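Local coordinates for protein NleG5-1 effector (Enterobacteria phage YYZ-2008, PDB 5VGC) that probably promotes ubiquitin transfer as a RING-related bacterial effector and binds calcium ions, at residues A[20-23]-A[24-28]; A[173-176]-A[177-181]. The protein carries 1 engineered substitution. One frame throughout, in Å; residues are numbered along the deposited sequence.

Contact 1 of 2, residues A[20-23]-A[24-28]; sequences IPQE and TLSEI
Ile-20 lays its CG2 methyl against the branch point of Leu-25, with CG2 3.7 Å from Leu-25 CG and almost as near to its CD2. The two side chains meet at about a right angle, and a single methyl of the isoleucine does the touching. It can do so because CG2 stands trans to the backbone N, which turns it toward the helix. Beside this pair, CG of the Pro-21 ring lies 3.5 Å from Thr-24 OG1. Tyr-9, from a preceding loop, lies against Ile-20, Pro-21 and Thr-24, while Leu-25 reaches on to Thr-84 and Leu-85 of helix 68-85. Pro-21 is the N-cap of helix 22-34, and its carbonyl accepts from Thr-24 N (O to N 2.8 Å), in a bent bond whose donor is tilted from the carbonyl plane; the first full helical bond follows from Ser-26 N to Gln-22 O at 2.8 Å, nearly straight at 170°. The Gln-22 side chain bends forward along the helix: the turn at chi2 (47°) carries its amide to where NE2 gives a long hydrogen bond to Ser-26 OG at 3.3 Å, with the hydroxyl 21° out of the amide plane. The other end of the same amide, OE1, rests 3.6 Å from Leu-25 CD1, and Gln-22 crosses that leucine roughly perpendicularly.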
loop_
_atom_site.group_PDB
_atom_site.type_symbol
_atom_site.label_atom_id
_atom_site.label_comp_id
_atom_site.label_asym_id
_atom_site.label_seq_id
_atom_site.Cartn_x
_atom_site.Cartn_y
_atom_site.Cartn_z
ATOM N N ILE A 20 34.872 -6.227 10.724
ATOM C CA ILE A 20 34.998 -4.957 11.461
ATOM C C ILE A 20 34.304 -5.056 12.843
ATOM O O ILE A 20 33.236 -5.671 12.946
ATOM C CB ILE A 20 34.394 -3.787 10.628
ATOM C CG1 ILE A 20 35.210 -3.541 9.358
ATOM C CG2 ILE A 20 34.321 -2.466 11.413
ATOM C CD1 ILE A 20 34.520 -2.645 8.353
ATOM N N PRO A 21 34.907 -4.455 13.904
ATOM C CA PRO A 21 34.267 -4.502 15.233
ATOM C C PRO A 21 33.167 -3.451 15.421
ATOM O O PRO A 21 33.374 -2.275 15.112
ATOM C CB PRO A 21 35.434 -4.265 16.200
ATOM C CG PRO A 21 36.440 -3.495 15.412
ATOM C CD PRO A 21 36.237 -3.814 13.957
ATOM N N GLN A 22 32.022 -3.884 15.942
ATOM C CA GLN A 22 30.800 -3.065 16.004
ATOM C C GLN A 22 31.034 -1.621 16.483
ATOM O O GLN A 22 30.523 -0.677 15.862
ATOM C CB GLN A 22 29.729 -3.762 16.866
ATOM C CG GLN A 22 28.363 -3.083 16.951
ATOM C CD GLN A 22 27.828 -2.663 15.596
ATOM O OE1 GLN A 22 27.900 -3.420 14.625
ATOM N NE2 GLN A 22 27.291 -1.451 15.523
ATOM N N GLU A 23 31.808 -1.453 17.560
ATOM C CA GLU A 23 32.082 -0.112 18.107
ATOM C C GLU A 23 32.652 0.848 17.054
ATOM O O GLU A 23 32.324 2.042 17.070
ATOM C CB GLU A 23 32.981 -0.151 19.359
ATOM C CG GLU A 23 34.320 -0.868 19.223
ATOM C CD GLU A 23 34.404 -2.136 20.063
ATOM O OE1 GLU A 23 33.794 -3.152 19.667
ATOM O OE2 GLU A 23 35.082 -2.120 21.119
ATOM N N THR A 24 33.483 0.330 16.138
ATOM C CA THR A 24 33.971 1.127 15.003
ATOM C C THR A 24 32.818 1.548 14.069
ATOM O O THR A 24 32.764 2.702 13.621
ATOM C CB THR A 24 35.058 0.377 14.198
ATOM O OG1 THR A 24 36.097 -0.043 15.078
ATOM C CG2 THR A 24 35.659 1.249 13.116
ATOM N N LEU A 25 31.898 0.623 13.795
ATOM C CA LEU A 25 30.747 0.913 12.926
ATOM C C LEU A 25 29.803 1.932 13.586
ATOM O O LEU A 25 29.315 2.857 12.920
ATOM C CB LEU A 25 29.993 -0.369 12.566
ATOM C CG LEU A 25 30.783 -1.429 11.771
ATOM C CD1 LEU A 25 30.078 -2.773 11.820
ATOM C CD2 LEU A 25 30.993 -1.007 10.327
ATOM N N SER A 26 29.560 1.766 14.890
ATOM C CA SER A 26 28.807 2.744 15.694
ATOM C C SER A 26 29.383 4.156 15.569
ATOM O O SER A 26 28.634 5.123 15.399
ATOM C CB SER A 26 28.760 2.328 17.170
ATOM O OG SER A 26 27.928 1.192 17.348
ATOM N N GLU A 27 30.707 4.274 15.644
ATOM C CA GLU A 27 31.366 5.578 15.428
ATOM C C GLU A 27 31.148 6.116 14.004
ATOM O O GLU A 27 30.987 7.336 13.823
ATOM C CB GLU A 27 32.860 5.530 15.813
ATOM C CG GLU A 27 33.078 5.581 17.333
ATOM C CD GLU A 27 34.410 4.995 17.804
ATOM O OE1 GLU A 27 35.388 4.988 17.028
ATOM O OE2 GLU A 27 34.475 4.542 18.968
ATOM N N ILE A 28 31.119 5.227 13.007
ATOM C CA ILE A 28 30.733 5.645 11.640
ATOM C C ILE A 28 29.299 6.188 11.660
ATOM O O ILE A 28 29.042 7.275 11.117
ATOM C CB ILE A 28 30.826 4.530 10.571
ATOM C CG1 ILE A 28 32.227 3.901 10.511
ATOM C CG2 ILE A 28 30.482 5.095 9.194
ATOM C CD1 ILE A 28 32.275 2.569 9.791
#

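Contact 2 of 2, residues A[173-176]-A[177-181]; sequences LIHL and VKTRA. With CA (calcium ion), chain E.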
loop_
_atom_site.group_PDB
_atom_site.type_symbol
_atom_site.label_atom_id
_atom_site.label_comp_id
_atom_site.label_asym_id
_atom_site.label_seq_id
_atom_site.Cartn_x
_atom_site.Cartn_y
_atom_site.Cartn_z
ATOM N N LEU A 173 -9.165 18.000 -17.393
ATOM C CA LEU A 173 -9.563 16.642 -16.982
ATOM C C LEU A 173 -8.536 15.569 -17.432
ATOM O O LEU A 173 -8.139 14.665 -16.647
ATOM C CB LEU A 173 -10.964 16.306 -17.507
ATOM C CG LEU A 173 -11.840 15.478 -16.575
ATOM C CD1 LEU A 173 -12.003 16.185 -15.235
ATOM C CD2 LEU A 173 -13.181 15.244 -17.255
ATOM N N ILE A 174 -8.106 15.695 -18.694
ATOM C CA ILE A 174 -7.033 14.848 -19.211
ATOM C C ILE A 174 -5.757 14.929 -18.335
ATOM O O ILE A 174 -5.134 13.878 -18.009
ATOM C CB ILE A 174 -6.735 15.143 -20.682
ATOM C CG1 ILE A 174 -7.913 14.612 -21.528
ATOM C CG2 ILE A 174 -5.406 14.471 -21.116
ATOM C CD1 ILE A 174 -7.907 15.046 -22.979
ATOM N N HIS A 175 -5.383 16.148 -17.949
ATOM C CA HIS A 175 -4.260 16.365 -17.043
ATOM C C HIS A 175 -4.479 15.724 -15.669
ATOM O O HIS A 175 -3.559 15.099 -15.132
ATOM C CB HIS A 175 -3.982 17.853 -16.889
ATOM C CG HIS A 175 -2.848 18.169 -15.969
ATOM N ND1 HIS A 175 -3.041 18.637 -14.687
ATOM C CD2 HIS A 175 -1.509 18.107 -16.152
ATOM C CE1 HIS A 175 -1.868 18.843 -14.116
ATOM N NE2 HIS A 175 -0.922 18.533 -14.985
ATOM N N LEU A 176 -5.676 15.866 -15.105
ATOM C CA LEU A 176 -5.985 15.252 -13.802
ATOM C C LEU A 176 -5.894 13.733 -13.879
ATOM O O LEU A 176 -5.295 13.095 -12.972
ATOM C CB LEU A 176 -7.378 15.620 -13.290
ATOM C CG LEU A 176 -7.639 17.075 -12.922
ATOM C CD1 LEU A 176 -9.109 17.281 -12.578
ATOM C CD2 LEU A 176 -6.768 17.539 -11.791
ATOM N N VAL A 177 -6.482 13.164 -14.940
ATOM C CA VAL A 177 -6.480 11.705 -15.084
ATOM C C VAL A 177 -5.053 11.181 -15.346
ATOM O O VAL A 177 -4.580 10.259 -14.644
ATOM C CB VAL A 177 -7.475 11.245 -16.179
ATOM C CG1 VAL A 177 -7.285 9.771 -16.546
ATOM C CG2 VAL A 177 -8.890 11.495 -15.714
ATOM N N LYS A 178 -4.356 11.775 -16.321
ATOM C CA LYS A 178 -2.995 11.328 -16.644
ATOM C C LYS A 178 -1.997 11.438 -15.490
ATOM O O LYS A 178 -1.083 10.628 -15.389
ATOM C CB LYS A 178 -2.469 12.039 -17.873
ATOM C CG LYS A 178 -3.128 11.570 -19.180
ATOM C CD LYS A 178 -2.442 12.256 -20.342
ATOM C CE LYS A 178 -2.940 11.833 -21.698
ATOM N NZ LYS A 178 -2.095 12.513 -22.719
ATOM N N THR A 179 -2.170 12.427 -14.616
ATOM C CA THR A 179 -1.340 12.553 -13.422
ATOM C C THR A 179 -1.923 11.773 -12.243
ATOM O O THR A 179 -1.401 11.878 -11.141
ATOM C CB THR A 179 -1.127 14.031 -13.002
ATOM O OG1 THR A 179 -2.376 14.633 -12.638
ATOM C CG2 THR A 179 -0.467 14.839 -14.122
ATOM N N ARG A 180 -2.995 10.988 -12.448
ATOM C CA ARG A 180 -3.601 10.224 -11.350
ATOM C C ARG A 180 -3.973 11.133 -10.148
ATOM O O ARG A 180 -3.966 10.694 -8.984
ATOM C CB ARG A 180 -2.653 9.068 -10.912
ATOM C CG ARG A 180 -2.646 7.846 -11.823
ATOM C CD ARG A 180 -1.875 8.057 -13.121
ATOM N NE ARG A 180 -1.784 6.811 -13.899
ATOM C CZ ARG A 180 -1.172 6.689 -15.079
ATOM N NH1 ARG A 180 -0.592 7.741 -15.654
ATOM N NH2 ARG A 180 -1.142 5.509 -15.696
ATOM N N ALA A 181 -4.322 12.391 -10.433
ATOM C CA ALA A 181 -4.628 13.352 -9.370
ATOM C C ALA A 181 -6.021 13.096 -8.831
ATOM O O ALA A 181 -6.911 12.585 -9.539
ATOM C CB ALA A 181 -4.559 14.780 -9.880
HETATM CA CA CA E . -3.814 9.515 -6.835
HETATM O O HOH W 1 -6.135 9.684 -6.689
#
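Leu-173 meets Val-177 one turn on, through its carbonyl: Val-177 N donates to Leu-173 O, and the CG2 methyl of Val-177 lies 3.4 Å from that same oxygen. Both side chains face inward, touching Ile-122 of helix 111-125. Ile-174 follows with a bond from Lys-178 N to its O, and its CG2 runs alongside the extended lysine chain, 3.7 Å from Lys-178 CE, the two side chains pointing the same way. The carbonyl O of His-175 accepts both Thr-179 N and Thr-179 OG1 (2.8 Å to OG1), the two donors arriving from opposite faces of the carbonyl plane; OG1 gets there by sitting between its own backbone N and carbonyl carbon (chi1 64°). That leaves CG2 of the threonine trans to the carbonyl carbon and, in one of two histidine conformers, over a face of the imidazole, 4.1 Å from the His-175 ring centroid and displaced toward the rim, a CH-pi contact that is therefore doubtful. Leu-176 ends the segment: its O takes Ala-181 N at 2.8 Å, and its CD2 touches Ala-181 CB at 4.0 Å. Between them Arg-180 takes up a positive phi (54°); its NH1 bonds Lys-178 O and its NE bonds Ser-111 OG, while its backbone O binds the calcium ion at 2.5 Å, which also holds a water. The paired bonds from Ala-181 N to Leu-176 O and from Arg-180 N to Val-177 O make this a Schellman motif, closing helix 170-178 beside a calcium site.

How the contacts relate
The two contacts lie at opposite ends of helices: 20-28 starts helix 22-34, whereas 173-181 finishes helix 170-178. They share no element, and their centres stand about 49 Å apart, with nearest atoms about 38 Å apart. Contact 1 is a surface contact, far from the centre of the chain and away from the calcium sites, and only Leu-25 among its touching residues is buried. Contact 2 is partly buried in the RING-related NleG region, with one face of its helix turned to the interior. Their chemistry differs accordingly: contact 1 pairs a proline N-cap with an amide-to-hydroxyl bond, while contact 2 instead has a Schellman motif and a carbonyl bound to calcium.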